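Local coordinates for protein putative Xylose isomerase (PDB 3QXB) that is probably a metal-dependent isomerase, holding two metal ions within a xylose isomerase-like TIM barrel, at residues V30-E35 and E296-D301; Q114-A119 and D158-L163; R195-L200 and Q237-A242; H244-Q247 and L252-H255. All coordinates share one frame; numbering follows the deposited sequence.

In the fold
Followed from the N terminus, the chain leaves strand 22-25 and enters the loop that forms half of contact 1; its partner, helix 295-310, comes only at the end of the barrel. Contact 1 thus closes a loop of 260 residues, and the other three are nested inside it, in series and without crossing. Contact 2 pairs helices 106-125 and 146-170, which precede and follow strand 130-133 in the chain. Contact 3 then joins helix 190-200 to the start of strand 240-245, and touches contact 2 where I161 meets L200. Contact 4 follows directly at the other end of that strand, beside the metals. Contacts 1 and 4 both reach the second subunit.

Contact 1. Residues V30-E35 and E296-D301; sequences VKRWLE and EDVLAD
R32 spreads its guanidinium group flat beneath a methyl of V298: CG2 lies 3.5 Å above the guanidinium plane, over its centre, with CZ the nearest atom at 3.6 Å from V298 CG2. The other methyl of the same valine serves W33. V298 CG1 comes up to the indole at its six-membered end, in the plane of the ring and 3.8 Å from W33 CH2, and so meets an edge where its twin meets a face. Because CG1 is anti to the backbone N (chi1 167°) and CG2 anti to the carbonyl carbon, one branched residue is divided between two neighbours in the loop. L299 adds its CB, 3.8 Å from W33 CZ2, at an oblique approach. In the TIM barrel this joins the loop after the first strand, 22-25, to the last helix of the ring, 295-310. Helix 36-46 adds R38 and L42, each touching both W33 and L299, and A140 of the second subunit also packs on W33. W33 is the centre of an inverse gamma turn, and its indole also has CB of R32 over one face, 3.8 Å above the ring plane. The charge of R32 is answered outside the two segments: its NH1 bonds to the carbonyl O of A293 and forms a salt bridge with D295, which would help to hold the guanidinium flat against V298.

Contact 2. Residues Q114-A119 and D158-L163; sequences QHLKRA and DMWIEL
The indole of W160 has one face covered by L116, whose CD2 lies 3.5 Å above the ring plane, offset toward the rim. This is a CH-pi contact: the methyl sits 3.7 Å from the centroid of the six-membered ring of W160, 20° off its normal. The rings of F101 and F135 also meet the indole. The setting is the outer helical layer of the TIM barrel, where helices 106-125 and 146-170 run side by side in the same sense, as successive helices of a beta-alpha barrel do; the two short segments have axes 10.7 Å apart, inclined by 19°. L116 reaches W160 with CG anti to its backbone N (chi1 -173°), and its side chain stands at about a right angle to that of the tryptophan. L116 also packs on T131 and M133 of strand 130-133, beneath the helices. The two methyls of L163 go different ways. Its CD1 approaches L116 CD2 at 3.8 Å. K117 bends at chi2, and its NZ forms a salt bridge with D121; L163 CD2 lies 3.8 Å from K117 N and 3.9 Å from K117 CB.

Contact 3. Residues R195-L200 and Q237-A242; sequences RLMADL and QPWIAA
M197, deposited as selenomethionine, sets its CB over one face of the W239 indole, and the two side chains run antiparallel, each tip passing toward the other's root. The pair joins helix 190-200, in the outer layer of the TIM barrel, to the entrance of strand 240-245, one of the eight parallel strands. W239 ends the short 3-10 turn of residues 237-239 just ahead of that strand, and both its CB and that of M197 point toward the opposite segment. The overlap begins at the root of the selenomethionine. M197 CB stands 3.5 Å from the centroid of the five-membered ring of W239 and 15° off its normal, a CH-pi contact made almost squarely over the face. With CG beside the backbone N (chi1 -70°), M197 CG comes 3.6 Å from W239 CG; a further bend at chi2 brings the selenium beside the tryptophan's own CB and CG. There it completes a Met-aromatic contact at a slant, 4.3 Å from the same centroid. Farther along the helix, the backbone N of A198 approaches obliquely, 4.3 Å from W239 CZ2. Strand 208-213 borders both partners: L210 packs against M197, and R209 against W239. The nearest approach in the whole contact is that of M197 CB to W239 CD2, 3.4 Å.

Contact 4. Residues H244-Q247 and L252-H255; sequences HIQQ and LDRH. With MN (manganese (II) ion), chain G; FE (Fe (III) ion), chain E.
Q246 starts with its CB beside the backbone of H255, 3.7 Å from H255 CA. Its CG lies between the backbone N and the carbonyl carbon (chi1 40°), and beyond it the chain is extended, carrying the amide across to the loop. CD comes within 3.6 Å of H255 N. OE1 accepts a bond of 2.8 Å from H255 N, the donor standing well above the carbonyl plane. NE2 gives a nearly straight bond of 2.8 Å to D253 OD1, within the amide plane, and another to D213 OD1, whose OD2 is a ligand of the iron. NE2 also lies over one face of the H255 imidazole, toward its rim and 3.2 Å from CE1, with the two planes stacked at 24°, while H255 ND1 bonds to the carbonyl O of E286, helping to fix the ring's rotation. Q246 thus acts from the second shell, holding D253 and H255 as they bind the ion modelled as manganese: D253 OD2 is 2.0 Å from it and H255 NE2 2.1 Å. H216 also binds it, and a water bridges it to the iron, which H244 ND1 meets at 2.2 Å with E178, D213 and E286; each position was modelled with either metal. All this gathers at the C-terminal ends of the TIM-barrel strands, where strand 240-245, between 208-213 and 283-285, runs out into the loop toward helix 266-275.

Contact 1. Residues V30-E35 and E296-D301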
loop_
_atom_site.group_PDB
_atom_site.type_symbol
_atom_site.label_atom_id
_atom_site.label_comp_id
_atom_site.label_asym_id
_atom_site.label_seq_id
_atom_site.Cartn_x
_atom_site.Cartn_y
_atom_site.Cartn_z
ATOM N N VAL A 30 -5.832 9.936 -1.833
ATOM C CA VAL A 30 -5.041 9.424 -0.683
ATOM C C VAL A 30 -3.810 10.288 -0.437
ATOM O O VAL A 30 -3.141 10.689 -1.401
ATOM C CB VAL A 30 -4.670 7.949 -0.898
ATOM C CG1 VAL A 30 -3.546 7.494 0.075
ATOM C CG2 VAL A 30 -5.939 7.086 -0.823
ATOM N N LYS A 31 -3.624 10.642 0.843
ATOM C CA LYS A 31 -2.557 11.506 1.355
ATOM C C LYS A 31 -2.667 12.986 0.985
ATOM O O LYS A 31 -1.923 13.809 1.548
ATOM C CB LYS A 31 -1.152 11.030 0.945
ATOM C CG LYS A 31 -0.830 9.557 1.208
ATOM C CD LYS A 31 0.663 9.244 1.094
ATOM C CE LYS A 31 1.385 9.687 2.348
ATOM N NZ LYS A 31 2.791 9.119 2.472
ATOM N N ARG A 32 -3.553 13.342 0.058
ATOM C CA ARG A 32 -3.563 14.710 -0.498
ATOM C C ARG A 32 -4.728 15.583 0.028
ATOM O O ARG A 32 -4.522 16.400 0.949
ATOM C CB ARG A 32 -3.543 14.675 -2.036
ATOM C CG ARG A 32 -2.423 13.780 -2.667
ATOM C CD ARG A 32 -2.649 13.621 -4.138
ATOM N NE ARG A 32 -1.804 12.585 -4.750
ATOM C CZ ARG A 32 -0.646 12.807 -5.360
ATOM N NH1 ARG A 32 -0.161 14.041 -5.480
ATOM N NH2 ARG A 32 0.020 11.792 -5.897
ATOM N N TRP A 33 -5.922 15.459 -0.550
ATOM C CA TRP A 33 -7.041 16.367 -0.208
ATOM C C TRP A 33 -7.801 15.714 0.942
ATOM O O TRP A 33 -8.790 15.016 0.737
ATOM C CB TRP A 33 -7.949 16.694 -1.415
ATOM C CG TRP A 33 -7.184 17.293 -2.537
ATOM C CD1 TRP A 33 -6.833 18.589 -2.673
ATOM C CD2 TRP A 33 -6.650 16.608 -3.668
ATOM N NE1 TRP A 33 -6.104 18.770 -3.808
ATOM C CE2 TRP A 33 -5.968 17.572 -4.448
ATOM C CE3 TRP A 33 -6.665 15.273 -4.100
ATOM C CZ2 TRP A 33 -5.299 17.253 -5.632
ATOM C CZ3 TRP A 33 -6.012 14.954 -5.315
ATOM C CH2 TRP A 33 -5.336 15.945 -6.054
ATOM N N LEU A 34 -7.282 15.925 2.147
ATOM C CA LEU A 34 -7.736 15.214 3.323
ATOM C C LEU A 34 -8.800 15.948 4.125
ATOM O O LEU A 34 -9.486 15.324 4.895
ATOM C CB LEU A 34 -6.542 14.873 4.246
ATOM C CG LEU A 34 -5.501 13.859 3.770
ATOM C CD1 LEU A 34 -4.535 13.630 4.934
ATOM C CD2 LEU A 34 -6.107 12.567 3.347
ATOM N N GLU A 35 -8.942 17.255 3.952
ATOM C CA GLU A 35 -9.936 18.018 4.704
ATOM C C GLU A 35 -11.320 17.647 4.222
ATOM O O GLU A 35 -11.592 17.767 3.036
ATOM C CB GLU A 35 -9.693 19.504 4.545
ATOM C CG GLU A 35 -10.217 20.317 5.688
ATOM C CD GLU A 35 -11.635 20.774 5.561
ATOM O OE1 GLU A 35 -12.379 20.330 4.661
ATOM O OE2 GLU A 35 -12.028 21.586 6.423
ATOM N N GLU A 296 -1.462 19.187 -8.073
ATOM C CA GLU A 296 -2.164 19.910 -9.134
ATOM C C GLU A 296 -2.238 19.107 -10.417
ATOM O O GLU A 296 -3.224 19.240 -11.150
ATOM C CB GLU A 296 -1.560 21.315 -9.382
ATOM C CG GLU A 296 -0.095 21.331 -9.875
ATOM C CD GLU A 296 0.419 22.764 -10.211
ATOM O OE1 GLU A 296 -0.160 23.780 -9.743
ATOM O OE2 GLU A 296 1.395 22.879 -10.980
ATOM N N ASP A 297 -1.239 18.265 -10.684
ATOM C CA ASP A 297 -1.242 17.428 -11.901
ATOM C C ASP A 297 -2.253 16.273 -11.817
ATOM O O ASP A 297 -2.910 15.958 -12.800
ATOM C CB ASP A 297 0.157 16.880 -12.230
ATOM C CG ASP A 297 1.146 17.984 -12.633
ATOM O OD1 ASP A 297 0.746 19.048 -13.187
ATOM O OD2 ASP A 297 2.337 17.782 -12.382
ATOM N N VAL A 298 -2.378 15.677 -10.625
ATOM C CA VAL A 298 -3.334 14.622 -10.343
ATOM C C VAL A 298 -4.740 15.188 -10.514
ATOM O O VAL A 298 -5.552 14.663 -11.252
ATOM C CB VAL A 298 -3.114 14.065 -8.886
ATOM C CG1 VAL A 298 -4.297 13.191 -8.450
ATOM C CG2 VAL A 298 -1.761 13.296 -8.777
ATOM N N LEU A 299 -5.000 16.315 -9.870
ATOM C CA LEU A 299 -6.318 16.964 -9.946
ATOM C C LEU A 299 -6.686 17.284 -11.391
ATOM O O LEU A 299 -7.789 16.940 -11.830
ATOM C CB LEU A 299 -6.370 18.241 -9.095
ATOM C CG LEU A 299 -7.770 18.898 -9.036
ATOM C CD1 LEU A 299 -8.798 17.885 -8.591
ATOM C CD2 LEU A 299 -7.766 20.131 -8.115
ATOM N N ALA A 300 -5.766 17.911 -12.132
ATOM C CA ALA A 300 -6.050 18.241 -13.535
ATOM C C ALA A 300 -6.380 17.009 -14.348
ATOM O O ALA A 300 -7.261 17.027 -15.180
ATOM C CB ALA A 300 -4.869 19.037 -14.207
ATOM N N ASP A 301 -5.633 15.944 -14.127
ATOM C CA ASP A 301 -5.827 14.713 -14.897
ATOM C C ASP A 301 -7.128 14.014 -14.573
ATOM O O ASP A 301 -7.832 13.531 -15.498
ATOM C CB ASP A 301 -4.665 13.765 -14.645
ATOM C CG ASP A 301 -4.724 12.565 -15.525
ATOM O OD1 ASP A 301 -4.348 12.699 -16.702
ATOM O OD2 ASP A 301 -5.175 11.513 -15.056
#

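Contact 2. Residues Q114-A119 and D158-L163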
loop_
_atom_site.group_PDB
_atom_site.type_symbol
_atom_site.label_atom_id
_atom_site.label_comp_id
_atom_site.label_asym_id
_atom_site.label_seq_id
_atom_site.Cartn_x
_atom_site.Cartn_y
_atom_site.Cartn_z
ATOM N N GLN A 114 -10.807 -9.889 11.674
ATOM C CA GLN A 114 -10.860 -8.725 12.546
ATOM C C GLN A 114 -10.700 -7.449 11.709
ATOM O O GLN A 114 -11.375 -6.429 11.931
ATOM C CB GLN A 114 -9.773 -8.853 13.623
ATOM C CG GLN A 114 -9.846 -7.710 14.689
ATOM C CD GLN A 114 -8.904 -7.847 15.853
ATOM O OE1 GLN A 114 -9.089 -7.177 16.882
ATOM N NE2 GLN A 114 -7.884 -8.684 15.717
ATOM N N HIS A 115 -9.873 -7.517 10.672
ATOM C CA HIS A 115 -9.719 -6.395 9.762
ATOM C C HIS A 115 -11.056 -5.969 9.211
ATOM O O HIS A 115 -11.419 -4.799 9.343
ATOM C CB HIS A 115 -8.753 -6.731 8.623
ATOM C CG HIS A 115 -8.589 -5.632 7.617
ATOM N ND1 HIS A 115 -7.908 -4.463 7.898
ATOM C CD2 HIS A 115 -8.972 -5.546 6.325
ATOM C CE1 HIS A 115 -7.931 -3.685 6.826
ATOM N NE2 HIS A 115 -8.539 -4.329 5.851
ATOM N N LEU A 116 -11.785 -6.918 8.596
ATOM C CA LEU A 116 -13.090 -6.648 8.024
ATOM C C LEU A 116 -14.183 -6.310 9.056
ATOM O O LEU A 116 -15.041 -5.449 8.789
ATOM C CB LEU A 116 -13.512 -7.823 7.135
ATOM C CG LEU A 116 -14.782 -7.727 6.286
ATOM C CD1 LEU A 116 -14.918 -6.385 5.567
ATOM C CD2 LEU A 116 -14.819 -8.892 5.322
ATOM N N LYS A 117 -14.175 -7.000 10.201
ATOM C CA LYS A 117 -15.041 -6.666 11.322
ATOM C C LYS A 117 -14.879 -5.195 11.704
ATOM O O LYS A 117 -15.868 -4.478 11.862
ATOM C CB LYS A 117 -14.758 -7.558 12.519
ATOM C CG LYS A 117 -15.585 -7.296 13.787
ATOM C CD LYS A 117 -15.005 -6.163 14.632
ATOM C CE LYS A 117 -15.631 -6.126 16.006
ATOM N NZ LYS A 117 -15.260 -4.906 16.737
ATOM N N ARG A 118 -13.645 -4.736 11.802
ATOM C CA ARG A 118 -13.387 -3.339 12.139
ATOM C C ARG A 118 -13.816 -2.397 11.020
ATOM O O ARG A 118 -14.361 -1.315 11.295
ATOM C CB ARG A 118 -11.916 -3.160 12.515
ATOM C CG ARG A 118 -11.578 -3.842 13.842
ATOM C CD ARG A 118 -10.140 -3.595 14.329
ATOM N NE ARG A 118 -9.979 -2.195 14.712
ATOM C CZ ARG A 118 -10.325 -1.674 15.888
ATOM N NH1 ARG A 118 -10.828 -2.437 16.860
ATOM N NH2 ARG A 118 -10.124 -0.382 16.117
ATOM N N ALA A 119 -13.578 -2.797 9.770
ATOM C CA ALA A 119 -14.091 -2.025 8.623
ATOM C C ALA A 119 -15.614 -1.926 8.627
ATOM O O ALA A 119 -16.180 -0.876 8.306
ATOM C CB ALA A 119 -13.606 -2.636 7.285
ATOM N N ASP A 158 -16.552 -19.748 5.885
ATOM C CA ASP A 158 -17.254 -19.728 7.149
ATOM C C ASP A 158 -17.050 -18.364 7.827
ATOM O O ASP A 158 -17.967 -17.828 8.398
ATOM C CB ASP A 158 -16.806 -20.870 8.074
ATOM C CG ASP A 158 -17.281 -22.242 7.596
ATOM O OD1 ASP A 158 -18.220 -22.311 6.743
ATOM O OD2 ASP A 158 -16.697 -23.253 8.064
HETATM N N MSE A 159 -15.867 -17.791 7.717
HETATM C CA MSE A 159 -15.638 -16.451 8.271
HETATM C C MSE A 159 -16.561 -15.397 7.659
HETATM O O MSE A 159 -17.062 -14.522 8.374
HETATM C CB MSE A 159 -14.204 -16.033 8.092
HETATM C CG MSE A 159 -13.269 -16.756 9.051
HETATM SE SE MSE A 159 -11.469 -16.212 8.893
HETATM C CE MSE A 159 -10.800 -17.148 10.352
ATOM N N TRP A 160 -16.744 -15.439 6.333
ATOM C CA TRP A 160 -17.520 -14.411 5.662
ATOM C C TRP A 160 -18.987 -14.539 6.019
ATOM O O TRP A 160 -19.702 -13.541 6.059
ATOM C CB TRP A 160 -17.323 -14.415 4.135
ATOM C CG TRP A 160 -16.109 -13.589 3.730
ATOM C CD1 TRP A 160 -14.816 -13.895 3.948
ATOM C CD2 TRP A 160 -16.116 -12.316 3.082
ATOM N NE1 TRP A 160 -13.996 -12.897 3.476
ATOM C CE2 TRP A 160 -14.770 -11.905 2.954
ATOM C CE3 TRP A 160 -17.122 -11.464 2.623
ATOM C CZ2 TRP A 160 -14.411 -10.715 2.336
ATOM C CZ3 TRP A 160 -16.763 -10.279 2.030
ATOM C CH2 TRP A 160 -15.417 -9.910 1.898
ATOM N N ILE A 161 -19.432 -15.762 6.266
ATOM C CA ILE A 161 -20.776 -15.990 6.759
ATOM C C ILE A 161 -21.013 -15.297 8.079
ATOM O O ILE A 161 -21.989 -14.573 8.226
ATOM C CB ILE A 161 -21.092 -17.516 6.830
ATOM C CG1 ILE A 161 -21.149 -18.050 5.390
ATOM C CG2 ILE A 161 -22.346 -17.776 7.651
ATOM C CD1 ILE A 161 -21.079 -19.567 5.292
ATOM N N GLU A 162 -20.118 -15.516 9.028
ATOM C CA GLU A 162 -20.189 -14.861 10.336
ATOM C C GLU A 162 -20.138 -13.315 10.242
ATOM O O GLU A 162 -20.830 -12.606 10.974
ATOM C CB GLU A 162 -19.010 -15.327 11.183
ATOM C CG GLU A 162 -19.300 -15.355 12.643
ATOM C CD GLU A 162 -18.205 -15.988 13.512
ATOM O OE1 GLU A 162 -17.312 -16.714 13.041
ATOM O OE2 GLU A 162 -18.273 -15.754 14.723
ATOM N N LEU A 163 -19.256 -12.838 9.368
ATOM C CA LEU A 163 -19.079 -11.412 9.141
ATOM C C LEU A 163 -20.319 -10.794 8.462
ATOM O O LEU A 163 -20.676 -9.677 8.779
ATOM C CB LEU A 163 -17.818 -11.138 8.343
ATOM C CG LEU A 163 -16.508 -11.272 9.122
ATOM C CD1 LEU A 163 -15.339 -11.340 8.120
ATOM C CD2 LEU A 163 -16.369 -10.135 10.082
#

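Contact 3. Residues R195-L200 and Q237-A242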
loop_
_atom_site.group_PDB
_atom_site.type_symbol
_atom_site.label_atom_id
_atom_site.label_comp_id
_atom_site.label_asym_id
_atom_site.label_seq_id
_atom_site.Cartn_x
_atom_site.Cartn_y
_atom_site.Cartn_z
ATOM N N ARG A 195 -18.255 -19.706 -8.248
ATOM C CA ARG A 195 -18.233 -20.706 -7.222
ATOM C C ARG A 195 -18.391 -20.067 -5.817
ATOM O O ARG A 195 -19.158 -20.544 -5.005
ATOM C CB ARG A 195 -16.931 -21.517 -7.283
ATOM C CG ARG A 195 -16.617 -22.228 -5.957
ATOM C CD ARG A 195 -15.422 -23.156 -6.026
ATOM N NE ARG A 195 -15.332 -23.921 -4.777
ATOM C CZ ARG A 195 -14.241 -24.547 -4.324
ATOM N NH1 ARG A 195 -13.080 -24.485 -4.972
ATOM N NH2 ARG A 195 -14.308 -25.223 -3.192
ATOM N N LEU A 196 -17.631 -19.012 -5.534
ATOM C CA LEU A 196 -17.741 -18.343 -4.246
ATOM C C LEU A 196 -19.139 -17.866 -4.046
ATOM O O LEU A 196 -19.703 -18.076 -2.996
ATOM C CB LEU A 196 -16.777 -17.153 -4.141
ATOM C CG LEU A 196 -16.858 -16.290 -2.866
ATOM C CD1 LEU A 196 -16.476 -17.023 -1.582
ATOM C CD2 LEU A 196 -15.965 -15.066 -3.076
HETATM N N MSE A 197 -19.712 -17.227 -5.065
HETATM C CA MSE A 197 -21.105 -16.724 -5.000
HETATM C C MSE A 197 -22.122 -17.827 -4.765
HETATM O O MSE A 197 -23.057 -17.647 -3.963
HETATM C CB MSE A 197 -21.471 -15.939 -6.258
HETATM C CG MSE A 197 -20.743 -14.581 -6.345
HETATM SE SE MSE A 197 -21.408 -13.420 -4.994
HETATM C CE MSE A 197 -19.932 -13.358 -3.928
ATOM N N ALA A 198 -21.961 -18.947 -5.462
ATOM C CA ALA A 198 -22.873 -20.069 -5.296
ATOM C C ALA A 198 -22.769 -20.648 -3.874
ATOM O O ALA A 198 -23.768 -21.019 -3.283
ATOM C CB ALA A 198 -22.574 -21.176 -6.341
ATOM N N ASP A 199 -21.545 -20.740 -3.355
ATOM C CA ASP A 199 -21.294 -21.269 -2.032
ATOM C C ASP A 199 -21.979 -20.409 -0.979
ATOM O O ASP A 199 -22.557 -20.930 -0.041
ATOM C CB ASP A 199 -19.761 -21.279 -1.724
ATOM C CG ASP A 199 -19.044 -22.491 -2.290
ATOM O OD1 ASP A 199 -19.708 -23.390 -2.876
ATOM O OD2 ASP A 199 -17.781 -22.522 -2.179
ATOM N N LEU A 200 -21.896 -19.094 -1.132
ATOM C CA LEU A 200 -22.441 -18.166 -0.138
ATOM C C LEU A 200 -23.964 -17.883 -0.317
ATOM O O LEU A 200 -24.630 -17.537 0.636
ATOM C CB LEU A 200 -21.636 -16.876 -0.092
ATOM C CG LEU A 200 -20.148 -16.883 0.348
ATOM C CD1 LEU A 200 -19.485 -15.507 0.229
ATOM C CD2 LEU A 200 -20.020 -17.407 1.721
ATOM N N GLN A 237 -23.223 -12.670 -14.017
ATOM C CA GLN A 237 -24.080 -11.486 -14.077
ATOM C C GLN A 237 -25.012 -11.235 -12.865
ATOM O O GLN A 237 -25.005 -10.120 -12.343
ATOM C CB GLN A 237 -24.930 -11.441 -15.351
ATOM C CG GLN A 237 -25.821 -10.177 -15.343
ATOM C CD GLN A 237 -26.471 -9.842 -16.656
ATOM O OE1 GLN A 237 -26.428 -10.605 -17.606
ATOM N NE2 GLN A 237 -27.061 -8.671 -16.712
ATOM N N PRO A 238 -25.815 -12.238 -12.436
ATOM C CA PRO A 238 -26.735 -11.996 -11.322
ATOM C C PRO A 238 -26.063 -11.465 -10.048
ATOM O O PRO A 238 -26.726 -10.840 -9.228
ATOM C CB PRO A 238 -27.353 -13.377 -11.040
ATOM C CG PRO A 238 -27.045 -14.204 -12.190
ATOM C CD PRO A 238 -25.882 -13.629 -12.907
ATOM N N TRP A 239 -24.769 -11.732 -9.881
ATOM C CA TRP A 239 -24.067 -11.357 -8.673
ATOM C C TRP A 239 -23.218 -10.080 -8.717
ATOM O O TRP A 239 -22.723 -9.665 -7.692
ATOM C CB TRP A 239 -23.179 -12.505 -8.220
ATOM C CG TRP A 239 -23.910 -13.782 -7.889
ATOM C CD1 TRP A 239 -24.827 -14.001 -6.888
ATOM C CD2 TRP A 239 -23.756 -15.022 -8.570
ATOM N NE1 TRP A 239 -25.261 -15.317 -6.919
ATOM C CE2 TRP A 239 -24.609 -15.964 -7.937
ATOM C CE3 TRP A 239 -22.965 -15.438 -9.645
ATOM C CZ2 TRP A 239 -24.686 -17.286 -8.350
ATOM C CZ3 TRP A 239 -23.047 -16.772 -10.058
ATOM C CH2 TRP A 239 -23.908 -17.672 -9.418
ATOM N N ILE A 240 -23.028 -9.470 -9.884
ATOM C CA ILE A 240 -22.128 -8.320 -10.011
ATOM C C ILE A 240 -22.942 -7.072 -9.684
ATOM O O ILE A 240 -23.812 -6.676 -10.466
ATOM C CB ILE A 240 -21.525 -8.239 -11.427
ATOM C CG1 ILE A 240 -20.649 -9.465 -11.736
ATOM C CG2 ILE A 240 -20.727 -6.994 -11.595
ATOM C CD1 ILE A 240 -20.317 -9.632 -13.269
ATOM N N ALA A 241 -22.705 -6.486 -8.512
ATOM C CA ALA A 241 -23.533 -5.371 -8.004
ATOM C C ALA A 241 -22.866 -4.006 -8.174
ATOM O O ALA A 241 -23.515 -2.975 -8.019
ATOM C CB ALA A 241 -23.864 -5.586 -6.542
ATOM N N ALA A 242 -21.579 -4.006 -8.460
ATOM C CA ALA A 242 -20.808 -2.768 -8.685
ATOM C C ALA A 242 -19.493 -3.077 -9.425
ATOM O O ALA A 242 -19.057 -4.233 -9.488
ATOM C CB ALA A 242 -20.553 -2.023 -7.350
#

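Contact 4. Residues H244-Q247 and L252-H255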
loop_
_atom_site.group_PDB
_atom_site.type_symbol
_atom_site.label_atom_id
_atom_site.label_comp_id
_atom_site.label_asym_id
_atom_site.label_seq_id
_atom_site.Cartn_x
_atom_site.Cartn_y
_atom_site.Cartn_z
ATOM N N HIS A 244 -15.320 -1.496 -10.625
ATOM C CA HIS A 244 -14.265 -0.502 -10.707
ATOM C C HIS A 244 -13.938 -0.362 -12.183
ATOM O O HIS A 244 -13.808 -1.371 -12.906
ATOM C CB HIS A 244 -13.002 -0.914 -9.975
ATOM C CG HIS A 244 -13.132 -0.872 -8.493
ATOM N ND1 HIS A 244 -12.287 -1.567 -7.651
ATOM C CD2 HIS A 244 -14.004 -0.207 -7.703
ATOM C CE1 HIS A 244 -12.670 -1.355 -6.401
ATOM N NE2 HIS A 244 -13.710 -0.539 -6.407
ATOM N N ILE A 245 -13.808 0.873 -12.622
ATOM C CA ILE A 245 -13.393 1.148 -13.985
ATOM C C ILE A 245 -12.021 1.833 -13.932
ATOM O O ILE A 245 -11.743 2.613 -13.045
ATOM C CB ILE A 245 -14.453 1.963 -14.772
ATOM C CG1 ILE A 245 -14.720 3.336 -14.157
ATOM C CG2 ILE A 245 -15.797 1.150 -14.955
ATOM C CD1 ILE A 245 -15.616 4.237 -15.050
ATOM N N GLN A 246 -11.190 1.535 -14.929
ATOM C CA GLN A 246 -9.857 2.110 -15.099
ATOM C C GLN A 246 -9.457 1.910 -16.550
ATOM O O GLN A 246 -10.078 1.124 -17.274
ATOM C CB GLN A 246 -8.838 1.390 -14.227
ATOM C CG GLN A 246 -9.069 -0.142 -14.199
ATOM C CD GLN A 246 -7.792 -0.917 -13.945
ATOM O OE1 GLN A 246 -6.779 -0.711 -14.638
ATOM N NE2 GLN A 246 -7.832 -1.832 -12.983
ATOM N N GLN A 247 -8.430 2.632 -16.971
ATOM C CA GLN A 247 -7.856 2.456 -18.281
ATOM C C GLN A 247 -6.674 1.524 -18.116
ATOM O O GLN A 247 -5.985 1.520 -17.078
ATOM C CB GLN A 247 -7.484 3.815 -18.915
ATOM C CG GLN A 247 -7.013 3.810 -20.338
ATOM C CD GLN A 247 -7.976 3.190 -21.342
ATOM O OE1 GLN A 247 -8.153 1.986 -21.356
ATOM N NE2 GLN A 247 -8.529 4.012 -22.242
ATOM N N LEU A 252 -0.763 -5.347 -17.523
ATOM C CA LEU A 252 -0.614 -5.296 -16.074
ATOM C C LEU A 252 -1.899 -4.635 -15.554
ATOM O O LEU A 252 -2.732 -4.173 -16.336
ATOM C CB LEU A 252 0.645 -4.504 -15.656
ATOM C CG LEU A 252 2.067 -5.038 -15.935
ATOM C CD1 LEU A 252 3.140 -4.176 -15.245
ATOM C CD2 LEU A 252 2.210 -6.473 -15.487
ATOM N N ASP A 253 -2.062 -4.600 -14.240
ATOM C CA ASP A 253 -3.214 -3.964 -13.628
ATOM C C ASP A 253 -2.945 -2.474 -13.525
ATOM O O ASP A 253 -2.438 -2.007 -12.508
ATOM C CB ASP A 253 -3.497 -4.562 -12.236
ATOM C CG ASP A 253 -4.815 -4.069 -11.652
ATOM O OD1 ASP A 253 -5.679 -3.612 -12.443
ATOM O OD2 ASP A 253 -5.006 -4.154 -10.398
ATOM N N ARG A 254 -3.261 -1.730 -14.586
ATOM C CA ARG A 254 -2.677 -0.376 -14.750
ATOM C C ARG A 254 -3.271 0.700 -13.831
ATOM O O ARG A 254 -2.536 1.538 -13.294
ATOM C CB ARG A 254 -2.763 0.101 -16.203
ATOM C CG ARG A 254 -2.022 -0.794 -17.183
ATOM C CD ARG A 254 -0.549 -0.948 -16.823
ATOM N NE ARG A 254 0.181 -1.452 -17.971
ATOM C CZ ARG A 254 1.505 -1.429 -18.114
ATOM N NH1 ARG A 254 2.298 -0.954 -17.156
ATOM N NH2 ARG A 254 2.031 -1.896 -19.237
ATOM N N HIS A 255 -4.592 0.674 -13.704
ATOM C CA HIS A 255 -5.352 1.724 -13.044
ATOM C C HIS A 255 -4.994 3.087 -13.619
ATOM O O HIS A 255 -4.838 4.052 -12.870
ATOM C CB HIS A 255 -5.142 1.711 -11.518
ATOM C CG HIS A 255 -5.681 0.484 -10.852
ATOM N ND1 HIS A 255 -7.011 0.344 -10.516
ATOM C CD2 HIS A 255 -5.076 -0.675 -10.503
ATOM C CE1 HIS A 255 -7.203 -0.851 -9.996
ATOM N NE2 HIS A 255 -6.041 -1.482 -9.958
HETATM MN MN MN G . -6.445 -3.454 -9.243
HETATM FE FE FE E . -10.236 -2.426 -7.978
HETATM O O HOH W 1 -7.978 -2.827 -7.624
HETATM O O HOH W 2 -10.013 -2.233 -5.718
HETATM O O HOH W 3 -4.790 -2.970 -7.527
#